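Local coordinates for protein chitinase (Chromobacterium violaceum, PDB 4TXG) that probably hydrolyses the glycosidic bonds of chitin as a family GH18 glycosidase that also carries a carbohydrate-binding module, at residues A[404-409]-A[419-424]. Residues are numbered along the deposited sequence; the frame is centred on the assembly and turned at random.
Sequences NRFVGP and DAELAF
The ring of F406 is sandwiched: E421 CA sits over the centre of one face, a CH-pi contact 3.8 Å from the centroid, and R405 CG covers the opposite face. CB and CG of E421 continue across the first face, where F406 CD2 lies 3.7 Å from E421 CG, and the carboxylate plane is turned only 15° from that of the ring. At the far end of the ring F406 CZ meets F424 CB at 3.9 Å, the two phenyl planes inclined obliquely, while F406 CD1 rests on A420 CB. One face of the F424 ring takes the R405 guanidinium end-on in a cation-pi contact: NH2 points at the ring centre, 3.2 Å from F424 CZ, and the two planes stand nearly perpendicular at 88°. The R405 chain, extended from CG to NE, passes above F406 to get there, bringing F406 CZ beneath one face of the guanidinium. With CG anti to the backbone N (chi1 -175°), the extended E421 chain crosses the face of F406 and points its carboxylate toward N404; a water 2.6 Å from E421 OE2 accepts from N404 ND2 at 3.2 Å. The other end of that amide closes an Asx turn, OD1 accepting from F406 N. D419 N-caps helix 420-424, its OD1 taking both E421 N and L422 N, while OD2 bonds to H400. Backbone bonds tie the loop, which follows barrel strand 391-395 of the GH18 domain, to S482 and G480. Apolar packing of the buried F406 thus carries the contact, with a cation-pi pair at the exposed rim whose geometry the crystal lattice may influence, and water rather than a direct hydrogen bond links the polar groups.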
loop_
_atom_site.group_PDB
_atom_site.type_symbol
_atom_site.label_atom_id
_atom_site.label_comp_id
_atom_site.label_asym_id
_atom_site.label_seq_id
_atom_site.Cartn_x
_atom_site.Cartn_y
_atom_site.Cartn_z
ATOM N N ASN A 404 -11.634 11.067 -12.837
ATOM C CA ASN A 404 -11.699 12.518 -13.023
ATOM C C ASN A 404 -10.994 12.967 -14.297
ATOM O O ASN A 404 -10.459 12.155 -15.047
ATOM C CB ASN A 404 -11.155 13.263 -11.794
ATOM C CG ASN A 404 -9.673 13.030 -11.553
ATOM O OD1 ASN A 404 -8.858 13.145 -12.459
ATOM N ND2 ASN A 404 -9.323 12.711 -10.308
ATOM N N ARG A 405 -11.000 14.272 -14.533
ATOM C CA ARG A 405 -10.614 14.816 -15.824
ATOM C C ARG A 405 -9.116 15.068 -15.999
ATOM O O ARG A 405 -8.685 15.448 -17.085
ATOM C CB ARG A 405 -11.352 16.133 -16.057
ATOM C CG ARG A 405 -10.830 17.279 -15.177
ATOM C CD ARG A 405 -11.754 18.491 -15.287
ATOM N NE ARG A 405 -11.295 19.619 -14.475
ATOM C CZ ARG A 405 -11.596 19.775 -13.189
ATOM N NH1 ARG A 405 -12.334 18.871 -12.556
ATOM N NH2 ARG A 405 -11.149 20.832 -12.526
ATOM N N PHE A 406 -8.328 14.884 -14.945
ATOM C CA PHE A 406 -6.922 15.270 -15.001
ATOM C C PHE A 406 -6.072 14.168 -15.622
ATOM O O PHE A 406 -5.815 13.140 -15.005
ATOM C CB PHE A 406 -6.417 15.632 -13.603
ATOM C CG PHE A 406 -7.160 16.776 -12.979
ATOM C CD1 PHE A 406 -6.983 18.070 -13.447
ATOM C CD2 PHE A 406 -8.046 16.559 -11.937
ATOM C CE1 PHE A 406 -7.676 19.128 -12.875
ATOM C CE2 PHE A 406 -8.738 17.617 -11.363
ATOM C CZ PHE A 406 -8.552 18.894 -11.841
ATOM N N VAL A 407 -5.656 14.396 -16.864
ATOM C CA VAL A 407 -4.936 13.392 -17.631
ATOM C C VAL A 407 -3.463 13.354 -17.241
ATOM O O VAL A 407 -2.767 14.359 -17.336
ATOM C CB VAL A 407 -5.054 13.665 -19.136
ATOM C CG1 VAL A 407 -4.325 12.585 -19.921
ATOM C CG2 VAL A 407 -6.531 13.756 -19.552
ATOM N N GLY A 408 -2.975 12.188 -16.828
ATOM C CA GLY A 408 -1.601 12.102 -16.380
ATOM C C GLY A 408 -1.205 10.696 -15.981
ATOM O O GLY A 408 -2.019 9.775 -16.077
ATOM N N PRO A 409 0.047 10.527 -15.525
ATOM C CA PRO A 409 0.566 9.191 -15.212
ATOM C C PRO A 409 -0.197 8.525 -14.081
ATOM O O PRO A 409 -0.621 9.174 -13.117
ATOM C CB PRO A 409 2.019 9.447 -14.788
ATOM C CG PRO A 409 2.311 10.873 -15.144
ATOM C CD PRO A 409 0.996 11.588 -15.153
ATOM N N ASP A 419 1.795 18.817 -12.051
ATOM C CA ASP A 419 0.608 17.963 -11.930
ATOM C C ASP A 419 -0.645 18.830 -12.037
ATOM O O ASP A 419 -0.849 19.720 -11.217
ATOM C CB ASP A 419 0.607 17.183 -10.609
ATOM C CG ASP A 419 -0.533 16.167 -10.528
ATOM O OD1 ASP A 419 -1.710 16.578 -10.536
ATOM O OD2 ASP A 419 -0.255 14.952 -10.447
ATOM N N ALA A 420 -1.466 18.581 -13.058
ATOM C CA ALA A 420 -2.585 19.466 -13.374
ATOM C C ALA A 420 -3.635 19.488 -12.262
ATOM O O ALA A 420 -4.334 20.490 -12.072
ATOM C CB ALA A 420 -3.226 19.051 -14.696
ATOM N N GLU A 421 -3.750 18.382 -11.530
ATOM C CA GLU A 421 -4.702 18.312 -10.427
ATOM C C GLU A 421 -4.219 19.157 -9.256
ATOM O O GLU A 421 -4.982 19.944 -8.683
ATOM C CB GLU A 421 -4.919 16.864 -9.986
ATOM C CG GLU A 421 -5.982 16.705 -8.915
ATOM C CD GLU A 421 -6.418 15.263 -8.722
ATOM O OE1 GLU A 421 -7.338 15.033 -7.907
ATOM O OE2 GLU A 421 -5.860 14.359 -9.385
ATOM N N LEU A 422 -2.948 19.000 -8.904
ATOM C CA LEU A 422 -2.347 19.796 -7.839
ATOM C C LEU A 422 -2.382 21.286 -8.169
ATOM O O LEU A 422 -2.632 22.108 -7.290
ATOM C CB LEU A 422 -0.907 19.333 -7.573
ATOM C CG LEU A 422 -0.809 17.908 -7.022
ATOM C CD1 LEU A 422 0.631 17.599 -6.598
ATOM C CD2 LEU A 422 -1.754 17.718 -5.857
ATOM N N ALA A 423 -2.153 21.636 -9.433
ATOM C CA ALA A 423 -2.219 23.032 -9.845
ATOM C C ALA A 423 -3.641 23.573 -9.682
ATOM O O ALA A 423 -3.841 24.712 -9.244
ATOM C CB ALA A 423 -1.746 23.192 -11.289
ATOM N N PHE A 424 -4.628 22.753 -10.013
ATOM C CA PHE A 424 -6.013 23.206 -9.934
ATOM C C PHE A 424 -6.411 23.515 -8.490
ATOM O O PHE A 424 -7.212 24.426 -8.242
ATOM C CB PHE A 424 -6.953 22.161 -10.530
ATOM C CG PHE A 424 -8.383 22.614 -10.607
ATOM C CD1 PHE A 424 -8.763 23.561 -11.537
ATOM C CD2 PHE A 424 -9.339 22.081 -9.761
ATOM C CE1 PHE A 424 -10.079 23.983 -11.618
ATOM C CE2 PHE A 424 -10.661 22.505 -9.838
ATOM C CZ PHE A 424 -11.019 23.449 -10.767
HETATM O O HOH W 1 -6.448 11.821 -9.312
#